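Local coordinates for extracellular solute-binding protein, family 1 (Bifidobacterium longum subsp. infantis ATCC 15697, PDB 3QUF), which probably binds an extracellular solute, such as a sugar, and hands it to a membrane transporter for uptake, at residues S36-N41 and E331-A336; K48-K53 and L321-S326; D60-Q65 and Q75-G80; E109-G114 and A316-L321; A121-D126 and G131-A136. One frame throughout, in Å; residues are numbered along the deposited sequence. Where two conformers were deposited one is given.

Contact 1. Residues S36-N41 and E331-A336; sequences SYFKDN and EAFTSA
Phe38 and Phe333 meet because their first torsions send the two rings toward each other. Phe38 sets CG opposite its carbonyl carbon (chi1 -65°), whereas Phe333 swings CG opposite the backbone N (chi1 -171°), carrying its ring off the side of helix 327-337. The result is a T-shaped stack with planes 88° apart and ring centroids separated by 5.0 Å. Phe333 supplies the edge: its CZ stands 3.6 Å from Phe38 CZ, above the middle of the Phe38 ring. The other face of that ring carries CD2 of Tyr37, 4.0 Å above the plane, leaving Phe38 sandwiched between two aromatic side chains. With an alanine here, a gap would probably open between Tyr37 and Phe333, and the Phe333 edge would lose the face it points at. A second, smaller contact lies nearer the surface, where the methyl CB of Ala336 comes within 3.4 Å of Asn41 O. Each backbone is pinned locally. In the turn before helix 40-53, Ser36 OG donates to Phe38 O over 2.8 Å, in the carbonyl plane and on a lone pair. In the helix, Ser335 OG and Ser335 N approach Glu331 O from opposite faces of its plane, the hydroxyl at 2.8 Å. The stack thus joins the end of strand 30-36 and the start of helix 40-53 to helix 327-337. Ile43 of helix 40-53 and Gln301 of strand 295-305 border Phe38, while Val46 and Val134 touch Phe333.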
# COMPACT_ATOMS: atom_id res chain seq x y z
N SER A 36 8.41 -7.21 17.30
CA SER A 36 8.50 -6.84 15.88
C SER A 36 7.57 -7.63 14.94
O SER A 36 7.53 -8.86 14.98
CB SER A 36 9.94 -7.05 15.42
OG SER A 36 10.10 -6.77 14.03
N TYR A 37 6.82 -6.91 14.14
CA TYR A 37 6.03 -7.50 13.04
C TYR A 37 6.97 -8.10 11.99
O TYR A 37 6.65 -9.08 11.31
CB TYR A 37 5.20 -6.43 12.41
CG TYR A 37 4.47 -6.81 11.16
CD1 TYR A 37 3.30 -7.53 11.22
CD2 TYR A 37 5.01 -6.51 9.95
CE1 TYR A 37 2.63 -7.87 10.04
CE2 TYR A 37 4.36 -6.84 8.77
CZ TYR A 37 3.19 -7.53 8.84
OH TYR A 37 2.55 -7.87 7.66
N PHE A 38 8.12 -7.48 11.85
CA PHE A 38 9.11 -7.85 10.83
C PHE A 38 9.95 -8.99 11.31
O PHE A 38 10.37 -9.05 12.48
CB PHE A 38 9.97 -6.63 10.52
CG PHE A 38 9.20 -5.52 9.91
CD1 PHE A 38 8.80 -5.59 8.59
CD2 PHE A 38 8.73 -4.43 10.68
CE1 PHE A 38 8.04 -4.56 8.04
CE2 PHE A 38 7.98 -3.45 10.11
CZ PHE A 38 7.64 -3.52 8.81
N LYS A 39 10.23 -9.92 10.39
CA LYS A 39 11.10 -11.02 10.69
C LYS A 39 12.57 -10.58 10.76
O LYS A 39 12.95 -9.51 10.27
CB LYS A 39 10.91 -12.10 9.65
CG LYS A 39 9.51 -12.78 9.76
CD LYS A 39 9.45 -14.08 8.95
CE LYS A 39 8.43 -15.05 9.57
NZ LYS A 39 7.07 -14.41 9.60
N ASP A 40 13.41 -11.44 11.32
CA ASP A 40 14.83 -11.12 11.40
C ASP A 40 15.42 -10.86 10.02
O ASP A 40 16.30 -10.03 9.90
CB ASP A 40 15.61 -12.22 12.14
CG ASP A 40 17.10 -11.94 12.22
OD1 ASP A 40 17.53 -11.09 13.02
OD2 ASP A 40 17.82 -12.59 11.46
N ASN A 41 14.93 -11.54 8.98
CA ASN A 41 15.52 -11.33 7.64
C ASN A 41 15.15 -9.98 7.08
O ASN A 41 15.76 -9.55 6.11
CB ASN A 41 15.23 -12.44 6.63
CG ASN A 41 13.76 -12.75 6.45
OD1 ASN A 41 12.88 -11.92 6.58
ND2 ASN A 41 13.49 -14.01 6.07
N GLU A 331 18.82 2.32 4.74
CA GLU A 331 19.44 1.46 3.73
C GLU A 331 19.32 -0.00 4.13
O GLU A 331 18.95 -0.84 3.31
CB GLU A 331 20.90 1.84 3.49
CG GLU A 331 21.58 0.90 2.49
CD GLU A 331 22.83 1.48 1.87
OE1 GLU A 331 23.45 2.37 2.50
OE2 GLU A 331 23.18 1.05 0.72
N ALA A 332 19.62 -0.28 5.40
CA ALA A 332 19.55 -1.65 5.90
C ALA A 332 18.13 -2.22 5.84
O ALA A 332 17.95 -3.33 5.38
CB ALA A 332 20.09 -1.74 7.33
N PHE A 333 17.16 -1.44 6.23
CA PHE A 333 15.78 -1.92 6.28
C PHE A 333 15.19 -2.08 4.87
O PHE A 333 14.65 -3.13 4.56
CB PHE A 333 14.96 -0.94 7.08
CG PHE A 333 13.55 -1.42 7.39
CD1 PHE A 333 13.26 -2.76 7.61
CD2 PHE A 333 12.53 -0.50 7.53
CE1 PHE A 333 11.96 -3.17 7.90
CE2 PHE A 333 11.23 -0.91 7.82
CZ PHE A 333 10.96 -2.23 8.02
N THR A 334 15.34 -1.06 4.03
CA THR A 334 14.73 -1.12 2.70
C THR A 334 15.38 -2.19 1.83
O THR A 334 14.69 -2.88 1.07
CB THR A 334 14.78 0.24 1.97
OG1 THR A 334 16.15 0.68 1.89
CG2 THR A 334 13.87 1.26 2.69
N SER A 335 16.68 -2.36 1.96
CA SER A 335 17.38 -3.37 1.15
C SER A 335 16.95 -4.78 1.58
O SER A 335 16.71 -5.63 0.72
CB SER A 335 18.91 -3.19 1.17
OG SER A 335 19.42 -3.46 2.46
N ALA A 336 16.80 -5.03 2.89
CA ALA A 336 16.40 -6.36 3.38
C ALA A 336 14.95 -6.68 3.10
O ALA A 336 14.60 -7.84 2.79
CB ALA A 336 16.68 -6.49 4.90

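Contact 2. Residues K48-K53 and L321-S326; sequences KGFEKK and LAYLNS
One face of the Tyr323 ring is laid against the backbone of Phe50: Phe50 CA stands 3.9 Å above the plane, over the ring centre, and Phe50 N lies 3.6 Å from Tyr323 CE2. Phe50 CB adds a CH-pi contact, 4.2 Å from the Tyr323 centroid and 25° off the ring normal. The Phe50 ring turns an edge toward the same face in an offset edge-to-face pair, with planes at 61°, and its CD1 comes 3.7 Å from Tyr323 CB. Tyr323 holds CG anti to the backbone N (chi1 -179°), which projects the ring from helix 311-324 onto helix 40-53. At the far end, Tyr323 OH sits 3.4 Å from Gly49 CA. A beta carbon on residue 49 would fall only 2.2 Å from Tyr323 OH, hence glycine suits the site. The hydroxyl is hydrogen-bonded to Glu328 of helix 327-337. A leucine in place of Tyr323 would probably leave Glu328 without this partner and the Gly49-Phe50 backbone without its flat cover. The chemistry is therefore divided: dispersion and CH-pi attraction join the two helices, and the polar tip of the same side chain ties in a third.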
# COMPACT_ATOMS: atom_id res chain seq x y z
N LYS A 48 20.92 -5.03 14.71
CA LYS A 48 22.35 -5.24 14.93
C LYS A 48 23.11 -3.92 14.88
O LYS A 48 23.92 -3.61 15.77
CB LYS A 48 22.90 -6.25 13.93
CG LYS A 48 22.46 -7.68 14.24
CD LYS A 48 23.08 -8.70 13.25
CE LYS A 48 22.13 -9.91 12.94
NZ LYS A 48 21.23 -9.76 11.70
N GLY A 49 22.82 -3.13 13.86
CA GLY A 49 23.47 -1.83 13.70
C GLY A 49 23.18 -0.90 14.84
O GLY A 49 24.07 -0.23 15.37
N PHE A 50 21.92 -0.87 15.27
CA PHE A 50 21.56 -0.03 16.38
C PHE A 50 22.32 -0.40 17.65
O PHE A 50 22.87 0.45 18.33
CB PHE A 50 20.06 -0.12 16.64
CG PHE A 50 19.62 0.64 17.86
CD1 PHE A 50 19.53 2.02 17.84
CD2 PHE A 50 19.34 -0.03 19.06
CE1 PHE A 50 19.10 2.74 18.99
CE2 PHE A 50 18.91 0.68 20.17
CZ PHE A 50 18.82 2.07 20.13
N GLU A 51 22.32 -1.69 17.98
CA GLU A 51 23.00 -2.18 19.20
C GLU A 51 24.48 -1.81 19.19
O GLU A 51 25.03 -1.37 20.21
CB GLU A 51 22.80 -3.69 19.33
CG GLU A 51 21.33 -4.04 19.74
CD GLU A 51 20.98 -5.55 19.64
OE1 GLU A 51 21.69 -6.33 18.96
OE2 GLU A 51 19.94 -5.94 20.22
N LYS A 52 25.11 -2.01 18.05
CA LYS A 52 26.52 -1.71 17.89
C LYS A 52 26.85 -0.26 18.21
O LYS A 52 27.89 0.05 18.81
CB LYS A 52 26.92 -2.04 16.44
CG LYS A 52 28.33 -1.89 16.15
CD LYS A 52 28.80 -2.86 15.05
CE LYS A 52 28.44 -2.49 13.71
NZ LYS A 52 29.24 -3.36 12.79
N LYS A 53 25.95 0.64 17.80
CA LYS A 53 26.15 2.09 17.94
C LYS A 53 25.60 2.72 19.22
O LYS A 53 25.89 3.88 19.49
CB LYS A 53 25.60 2.79 16.69
CG LYS A 53 26.18 2.11 15.42
CD LYS A 53 26.30 3.00 14.17
CE LYS A 53 27.17 2.34 13.03
NZ LYS A 53 28.33 1.50 13.55
N LEU A 321 13.98 4.70 17.08
CA LEU A 321 13.21 5.31 15.97
C LEU A 321 14.06 6.27 15.17
O LEU A 321 13.99 6.28 13.94
CB LEU A 321 11.91 5.93 16.49
CG LEU A 321 10.72 4.93 16.54
CD1 LEU A 321 10.88 3.84 17.49
CD2 LEU A 321 9.40 5.68 16.86
N ALA A 322 14.91 7.02 15.84
CA ALA A 322 15.82 7.93 15.17
C ALA A 322 16.80 7.20 14.29
O ALA A 322 17.14 7.68 13.21
CB ALA A 322 16.57 8.80 16.19
N TYR A 323 17.30 6.04 14.77
CA TYR A 323 18.19 5.21 13.98
C TYR A 323 17.51 4.63 12.76
O TYR A 323 18.09 4.56 11.66
CB TYR A 323 18.77 4.08 14.85
CG TYR A 323 19.72 3.20 14.08
CD1 TYR A 323 21.02 3.60 13.84
CD2 TYR A 323 19.31 2.00 13.57
CE1 TYR A 323 21.89 2.79 13.13
CE2 TYR A 323 20.18 1.18 12.83
CZ TYR A 323 21.45 1.60 12.62
OH TYR A 323 22.35 0.83 11.92
N LEU A 324 16.28 4.17 12.94
CA LEU A 324 15.46 3.66 11.82
C LEU A 324 15.36 4.73 10.74
O LEU A 324 15.58 4.44 9.55
CB LEU A 324 14.06 3.26 12.27
CG LEU A 324 13.83 1.85 12.84
CD1 LEU A 324 12.50 1.78 13.62
CD2 LEU A 324 13.84 0.84 11.74
N ASN A 325 15.06 5.95 11.15
CA ASN A 325 15.05 7.12 10.24
C ASN A 325 16.40 7.82 10.18
O ASN A 325 16.53 9.00 10.50
CB ASN A 325 13.94 8.10 10.60
CG ASN A 325 13.76 9.18 9.56
OD1 ASN A 325 14.21 9.03 8.42
ND2 ASN A 325 13.24 10.31 9.96
N SER A 326 17.40 7.05 9.76
CA SER A 326 18.76 7.53 9.49
C SER A 326 19.23 6.84 8.19
O SER A 326 18.70 5.83 7.78
CB SER A 326 19.73 7.20 10.63
OG SER A 326 20.08 5.81 10.70

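Contact 3. Residues D60-Q65 and Q75-G80; sequences DVQYGQ and QTRLAG
Strand 60-63 and helix 75-79 stand well apart, with CA of Gln62 and CA of Arg77 separated by 11.6 Å, so the gap is bridged by two long side chains alone. Arg77 reaches across with its chain extended from CG to NE, while Gln62 is bent at chi2 (-149°) to bring its amide into range. Arg77 NH1 donates to Gln62 OE1 over 2.8 Å. The bond is far from straight: the angle at the hydrogen is 131°, and the donor sits 41° above the amide carbonyl plane, off the lone-pair directions. Arg77 NH2 remains 3.7 Å from Gln62 OE1, so the grip is single-pronged rather than a paired, coplanar one. These segments belong to a beta-alpha-beta crossover: strand 57-63 leads through helix 67-79 to strand 86-89, and both strands pair in parallel with strand 30-36 between them. Side-chain alternation along the strand sorts the neighbours. Gln62 faces helix 67-79, while Val61 and Tyr63 turn to helix 40-53 on the other side of the sheet. There Val61 CG1 packs 3.5 Å above one face of the Tyr63 ring, toward its rim. Arg77 gains further hold from a cation-pi contact with Tyr35 of strand 30-36, the strand between the two of the crossover and the same tyrosine that Gln62 touches.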
# COMPACT_ATOMS: atom_id res chain seq x y z
N ASP A 60 15.99 -6.10 23.55
CA ASP A 60 15.49 -7.49 23.50
C ASP A 60 14.40 -7.52 22.45
O ASP A 60 13.37 -6.86 22.61
CB ASP A 60 14.91 -7.91 24.87
CG ASP A 60 14.33 -9.33 24.87
OD1 ASP A 60 14.75 -10.17 24.06
OD2 ASP A 60 13.45 -9.61 25.70
N VAL A 61 14.63 -8.26 21.37
CA VAL A 61 13.70 -8.33 20.27
C VAL A 61 13.02 -9.67 20.18
O VAL A 61 13.70 -10.71 20.26
CB VAL A 61 14.40 -8.03 18.92
CG1 VAL A 61 13.37 -7.95 17.76
CG2 VAL A 61 15.18 -6.74 19.00
N GLN A 62 11.70 -9.64 20.08
CA GLN A 62 10.88 -10.79 19.73
C GLN A 62 10.19 -10.58 18.40
O GLN A 62 9.83 -9.47 17.99
CB GLN A 62 9.91 -11.12 20.84
CG GLN A 62 10.65 -11.36 22.16
CD GLN A 62 9.98 -12.37 23.09
OE1 GLN A 62 9.03 -12.04 23.79
NE2 GLN A 62 10.52 -13.61 23.13
N TYR A 63 10.04 -11.68 17.67
CA TYR A 63 9.60 -11.59 16.26
C TYR A 63 8.22 -12.27 16.13
O TYR A 63 7.97 -13.34 16.71
CB TYR A 63 10.68 -12.20 15.35
CG TYR A 63 12.08 -11.54 15.43
CD1 TYR A 63 12.42 -10.52 14.60
CD2 TYR A 63 13.08 -11.99 16.33
CE1 TYR A 63 13.67 -9.89 14.64
CE2 TYR A 63 14.37 -11.35 16.37
CZ TYR A 63 14.64 -10.30 15.51
OH TYR A 63 15.87 -9.61 15.49
N GLY A 64 7.27 -11.61 15.44
CA GLY A 64 5.96 -12.18 15.18
C GLY A 64 6.13 -13.38 14.24
O GLY A 64 7.08 -13.42 13.43
N GLN A 65 5.23 -14.35 14.40
CA GLN A 65 5.22 -15.58 13.58
C GLN A 65 4.45 -15.37 12.28
O GLN A 65 4.88 -15.82 11.23
CB GLN A 65 4.66 -16.77 14.39
CG GLN A 65 5.58 -17.18 15.57
CD GLN A 65 5.01 -18.29 16.49
OE1 GLN A 65 3.80 -18.52 16.53
NE2 GLN A 65 5.91 -18.97 17.22
N GLN A 75 -1.58 -7.31 21.26
CA GLN A 75 -2.65 -6.72 22.07
C GLN A 75 -2.57 -7.26 23.51
O GLN A 75 -2.71 -6.49 24.50
CB GLN A 75 -4.00 -7.02 21.47
CG GLN A 75 -5.15 -6.37 22.19
CD GLN A 75 -6.47 -6.65 21.50
OE1 GLN A 75 -6.54 -6.64 20.27
NE2 GLN A 75 -7.50 -6.91 22.28
N THR A 76 -2.32 -8.55 23.64
CA THR A 76 -2.16 -9.14 24.95
C THR A 76 -0.98 -8.55 25.71
O THR A 76 -1.09 -8.23 26.88
CB THR A 76 -2.01 -10.68 24.87
OG1 THR A 76 -3.19 -11.19 24.25
CG2 THR A 76 -1.89 -11.29 26.27
N ARG A 77 0.15 -8.40 25.02
CA ARG A 77 1.32 -7.86 25.67
C ARG A 77 1.14 -6.40 26.05
O ARG A 77 1.63 -5.98 27.11
CB ARG A 77 2.53 -8.04 24.80
CG ARG A 77 2.89 -9.49 24.64
CD ARG A 77 4.14 -9.67 23.86
NE ARG A 77 4.35 -11.11 23.68
CZ ARG A 77 5.47 -11.70 23.28
NH1 ARG A 77 6.56 -10.99 23.04
NH2 ARG A 77 5.50 -13.03 23.16
N LEU A 78 0.45 -5.62 25.23
CA LEU A 78 0.21 -4.22 25.56
C LEU A 78 -0.71 -4.10 26.75
O LEU A 78 -0.60 -3.14 27.50
CB LEU A 78 -0.39 -3.43 24.38
CG LEU A 78 0.59 -3.24 23.24
CD1 LEU A 78 -0.16 -2.63 22.06
CD2 LEU A 78 1.78 -2.37 23.65
N ALA A 79 -1.60 -5.08 26.93
CA ALA A 79 -2.53 -5.09 28.04
C ALA A 79 -1.93 -5.59 29.35
O ALA A 79 -2.52 -5.38 30.40
CB ALA A 79 -3.77 -5.95 27.68
N GLY A 80 -0.80 -6.30 29.29
CA GLY A 80 -0.23 -6.96 30.45
C GLY A 80 0.68 -6.05 31.26
O GLY A 80 0.69 -4.85 31.05

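Contact 4. Residues E109-G114 and A316-L321; sequences EDFLDG and AAKKFL. With SO4 (sulfate ion), chain D.
Charge pairing joins Lys318 and Glu109: Lys318 NZ and Glu109 OE2 form a salt bridge of 3.0 Å that is also a hydrogen bond. The ammonium comes from above the carboxylate plane, 41° out of it. Lys318 is extended beyond CG, whereas Glu109 folds at chi2 (-75°), and the two side chains cross at about a right angle. A water closes the other route between them, donating to Glu109 OE1 at 2.6 Å and accepting from Lys318 NZ at 3.2 Å. Apolar packing lies beneath. The Phe111 ring is wedged between Glu109 CB over one face and Leu321 CB over the opposite one. The latter is a CH-pi contact, 4.1 Å from the ring centroid; Leu321 CD2 also approaches Phe111 CE1, and Lys318 CG lies 3.7 Å from Phe111 CE2. In the fold, this clamps a 3-10 turn, Asp110 to Leu112, from the connection after helix 94-100 onto helix 311-324, whose inner side packs on Ile86 and Ile305 of the sheet. Backbone polar groups of the turn are engaged as well. The side-chain amide of Asn325, just past the helix, donates through ND2 to the backbone O of both Phe111 and Asp113. Gly114 N donates to O1 of a sulfate ion at 2.7 Å with a nearly straight angle of 167°; the ion probably came from the crystallisation liquor.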
# COMPACT_ATOMS: atom_id res chain seq x y z
N GLU A 109 8.30 15.18 17.20
CA GLU A 109 9.63 14.68 17.53
C GLU A 109 10.58 14.90 16.34
O GLU A 109 10.20 14.76 15.17
CB GLU A 109 9.61 13.21 17.92
CG GLU A 109 8.99 12.94 19.28
CD GLU A 109 9.86 13.31 20.49
OE1 GLU A 109 11.07 13.59 20.33
OE2 GLU A 109 9.33 13.28 21.63
N ASP A 110 11.82 15.25 16.66
CA ASP A 110 12.80 15.55 15.60
C ASP A 110 13.11 14.33 14.73
O ASP A 110 13.48 14.47 13.56
CB ASP A 110 14.11 16.07 16.22
CG ASP A 110 13.99 17.45 16.80
OD1 ASP A 110 13.03 18.20 16.48
OD2 ASP A 110 14.92 17.81 17.55
N PHE A 111 12.98 13.12 15.27
CA PHE A 111 13.24 11.92 14.50
C PHE A 111 12.23 11.66 13.37
O PHE A 111 12.45 10.80 12.51
CB PHE A 111 13.42 10.68 15.41
CG PHE A 111 12.20 10.29 16.25
CD1 PHE A 111 11.09 9.68 15.68
CD2 PHE A 111 12.21 10.47 17.61
CE1 PHE A 111 10.01 9.32 16.44
CE2 PHE A 111 11.16 10.10 18.38
CZ PHE A 111 10.05 9.52 17.81
N LEU A 112 11.13 12.42 13.33
CA LEU A 112 10.19 12.37 12.24
C LEU A 112 10.62 13.16 11.02
O LEU A 112 10.02 13.04 9.97
CB LEU A 112 8.82 12.86 12.67
CG LEU A 112 8.19 12.22 13.89
CD1 LEU A 112 6.90 12.97 14.25
CD2 LEU A 112 7.95 10.72 13.65
N ASP A 113 11.65 14.00 11.15
CA ASP A 113 11.98 14.90 10.07
C ASP A 113 12.46 14.11 8.85
O ASP A 113 13.11 13.05 8.97
CB ASP A 113 13.00 15.95 10.54
CG ASP A 113 12.41 16.95 11.53
OD1 ASP A 113 11.17 17.09 11.67
OD2 ASP A 113 13.22 17.65 12.15
N GLY A 114 12.07 14.57 7.66
CA GLY A 114 12.49 13.96 6.40
C GLY A 114 11.41 13.10 5.76
O GLY A 114 11.54 12.68 4.61
N ALA A 316 15.29 5.80 25.23
CA ALA A 316 16.05 4.82 24.47
C ALA A 316 15.28 4.40 23.21
O ALA A 316 15.87 4.21 22.14
CB ALA A 316 16.38 3.58 25.34
N ALA A 317 13.98 4.21 23.34
CA ALA A 317 13.12 3.85 22.20
C ALA A 317 13.11 4.94 21.13
O ALA A 317 13.14 4.64 19.93
CB ALA A 317 11.70 3.49 22.70
N LYS A 318 13.12 6.20 21.57
CA LYS A 318 13.23 7.31 20.63
C LYS A 318 14.57 7.24 19.85
O LYS A 318 14.60 7.59 18.66
CB LYS A 318 13.09 8.64 21.33
CG LYS A 318 11.66 8.87 21.82
CD LYS A 318 11.51 10.20 22.58
CE LYS A 318 10.11 10.44 23.11
NZ LYS A 318 10.07 11.65 23.98
N LYS A 319 15.64 6.83 20.53
CA LYS A 319 16.92 6.64 19.81
C LYS A 319 16.83 5.53 18.75
O LYS A 319 17.44 5.63 17.69
CB LYS A 319 18.07 6.35 20.78
CG LYS A 319 18.50 7.58 21.56
CD LYS A 319 19.74 7.26 22.40
CE LYS A 319 20.23 8.47 23.20
NZ LYS A 319 21.66 8.27 23.65
N PHE A 320 16.06 4.48 19.02
CA PHE A 320 15.85 3.44 18.04
C PHE A 320 15.05 3.93 16.83
O PHE A 320 15.46 3.73 15.68
CB PHE A 320 15.16 2.23 18.65
CG PHE A 320 14.99 1.10 17.68
CD1 PHE A 320 16.07 0.37 17.23
CD2 PHE A 320 13.73 0.79 17.20
CE1 PHE A 320 15.89 -0.64 16.33
CE2 PHE A 320 13.54 -0.26 16.32
CZ PHE A 320 14.60 -0.97 15.87
N LEU A 321 13.98 4.70 17.08
CA LEU A 321 13.21 5.31 15.97
C LEU A 321 14.06 6.27 15.17
O LEU A 321 13.99 6.28 13.94
CB LEU A 321 11.91 5.93 16.49
CG LEU A 321 10.72 4.93 16.54
CD1 LEU A 321 10.88 3.84 17.49
CD2 LEU A 321 9.40 5.68 16.86
S SO4 D . 10.84 17.64 7.09
O1 SO4 D . 10.15 16.48 7.63
O2 SO4 D . 9.86 18.70 6.83
O3 SO4 D . 11.84 18.12 8.05
O4 SO4 D . 11.50 17.28 5.83
O HOH W 1 12.10 13.83 22.74

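Contact 5. Residues A121-D126 and G131-A136; sequences ALFQQD and GMPVSA
Gly131 opens the second segment by lying against Phe123, its carbonyl O 3.5 Å from Phe123 CB. That oxygen is buried and has no polar partner in the model, so on this side it meets the carbons of Phe123 instead of a donor. Space is short on this side: a beta carbon on Gly131 would stand about 3.4 Å from Phe123 CD1. The approach follows from a beta-hairpin, in which strand 124-125 turns back through strand 128-129, and a backbone bond between Phe123 and Tyr130 continues the pairing just before Gly131. Met132, a selenomethionine, has its beta carbon pointing away from the first segment, and its side chain packs on Leu321 and Leu112, while its backbone bonds to Phe303 of strand 295-305. Pro133 returns to the contact. Pro133 CG is 3.7 Å from Phe123 CE2, and Pro133 CD lies 3.9 Å from Phe123 CD2. Phe123 CG lies anti to its carbonyl carbon (chi1 -53°), placing the CD2-CE2 side of the ring along this proline, while Leu122 CB sits 4.0 Å above one ring face. Pro299 touches both Phe123 and Pro133. Beyond them Val134 and Ser135 pack on Phe333 of helix 327-337, and Ser135 and Ala136 begin strand 135-144 of the large mixed sheet.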
# COMPACT_ATOMS: atom_id res chain seq x y z
N ALA A 121 -0.80 10.21 8.18
CA ALA A 121 -2.25 10.20 8.38
C ALA A 121 -2.76 8.86 8.92
O ALA A 121 -3.66 8.86 9.76
CB ALA A 121 -2.94 10.48 7.03
N LEU A 122 -2.21 7.76 8.43
CA LEU A 122 -2.65 6.44 8.89
C LEU A 122 -2.19 6.15 10.35
O LEU A 122 -2.63 5.15 10.95
CB LEU A 122 -2.13 5.34 7.98
CG LEU A 122 -2.64 5.34 6.53
CD1 LEU A 122 -2.00 4.20 5.74
CD2 LEU A 122 -4.20 5.23 6.50
N PHE A 123 -1.32 6.99 10.89
CA PHE A 123 -0.77 6.76 12.23
C PHE A 123 -1.09 7.96 13.14
O PHE A 123 -0.33 8.26 14.08
CB PHE A 123 0.72 6.51 12.12
CG PHE A 123 1.06 5.42 11.15
CD1 PHE A 123 0.88 4.11 11.52
CD2 PHE A 123 1.49 5.70 9.87
CE1 PHE A 123 1.17 3.06 10.63
CE2 PHE A 123 1.74 4.67 8.96
CZ PHE A 123 1.61 3.36 9.34
N GLN A 124 -2.20 8.60 12.85
CA GLN A 124 -2.69 9.72 13.62
C GLN A 124 -4.09 9.50 14.18
O GLN A 124 -4.95 8.82 13.59
CB GLN A 124 -2.66 11.02 12.79
CG GLN A 124 -1.27 11.60 12.67
CD GLN A 124 -1.15 12.68 11.62
OE1 GLN A 124 -2.03 12.86 10.79
NE2 GLN A 124 -0.06 13.39 11.66
N GLN A 125 -4.34 10.10 15.34
CA GLN A 125 -5.64 10.05 16.02
C GLN A 125 -5.78 11.34 16.77
O GLN A 125 -4.84 11.76 17.46
CB GLN A 125 -5.72 8.88 16.98
CG GLN A 125 -7.00 8.69 17.77
CD GLN A 125 -6.85 7.46 18.64
OE1 GLN A 125 -7.06 6.37 18.15
NE2 GLN A 125 -6.35 7.63 19.86
N ASP A 126 -6.93 12.01 16.61
CA ASP A 126 -7.19 13.24 17.34
C ASP A 126 -6.09 14.28 17.07
O ASP A 126 -5.80 15.11 17.96
CB ASP A 126 -7.34 13.05 18.84
CG ASP A 126 -8.43 12.02 19.22
OD1 ASP A 126 -9.38 11.80 18.43
OD2 ASP A 126 -8.29 11.43 20.32
N GLY A 131 2.66 6.93 15.42
CA GLY A 131 3.55 5.95 14.76
C GLY A 131 4.29 6.60 13.61
O GLY A 131 3.86 7.66 13.08
N MSE A 132 5.39 5.97 13.23
CA MSE A 132 6.22 6.48 12.17
C MSE A 132 6.50 5.38 11.17
O MSE A 132 7.13 4.38 11.53
CB MSE A 132 7.57 6.99 12.74
CG MSE A 132 8.58 7.30 11.65
SE MSE A 132 10.37 7.66 12.35
CE MSE A 132 10.79 5.90 12.79
N PRO A 133 6.06 5.55 9.91
CA PRO A 133 6.50 4.68 8.84
C PRO A 133 7.80 5.21 8.25
O PRO A 133 8.01 6.42 8.19
CB PRO A 133 5.39 4.83 7.80
CG PRO A 133 4.91 6.24 7.97
CD PRO A 133 5.26 6.68 9.39
N VAL A 134 8.66 4.30 7.82
CA VAL A 134 9.85 4.70 7.13
C VAL A 134 10.00 4.09 5.74
O VAL A 134 10.95 4.44 5.02
CB VAL A 134 11.12 4.41 7.94
CG1 VAL A 134 11.07 5.22 9.26
CG2 VAL A 134 11.27 2.88 8.19
N SER A 135 9.07 3.23 5.35
CA SER A 135 9.21 2.50 4.10
C SER A 135 7.85 2.20 3.53
O SER A 135 6.84 2.28 4.23
CB SER A 135 10.00 1.22 4.31
OG SER A 135 9.33 0.41 5.20
N ALA A 136 7.83 1.86 2.24
CA ALA A 136 6.58 1.72 1.50
C ALA A 136 6.77 0.70 0.40
O ALA A 136 7.87 0.43 -0.06
CB ALA A 136 6.15 3.06 0.90

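Contacts 1 and 2 share helix 40-53, their centres 12 Å apart, and contacts 2 and 4 share helix 311-324 and Leu321, at 10 Å. Helix 327-337 follows directly and brings in contact 1. Contact 3 sits on the other side of the strands, joined to contact 1 by backbone bonds between Ser36 and both Gln62 and Gly64. Contact 5 touches contacts 1, 2 and 4 through Val134, Ser135 and Met132. Along the chain, contact 1 spans all the others; contact 2 in turn spans 3, 4 and 5; contact 3 closes before 4 opens, and 5 falls within 4. Late helices thus return to pack on the N-terminal beta-alpha units, consistent with the interwoven lobes of solute-binding proteins.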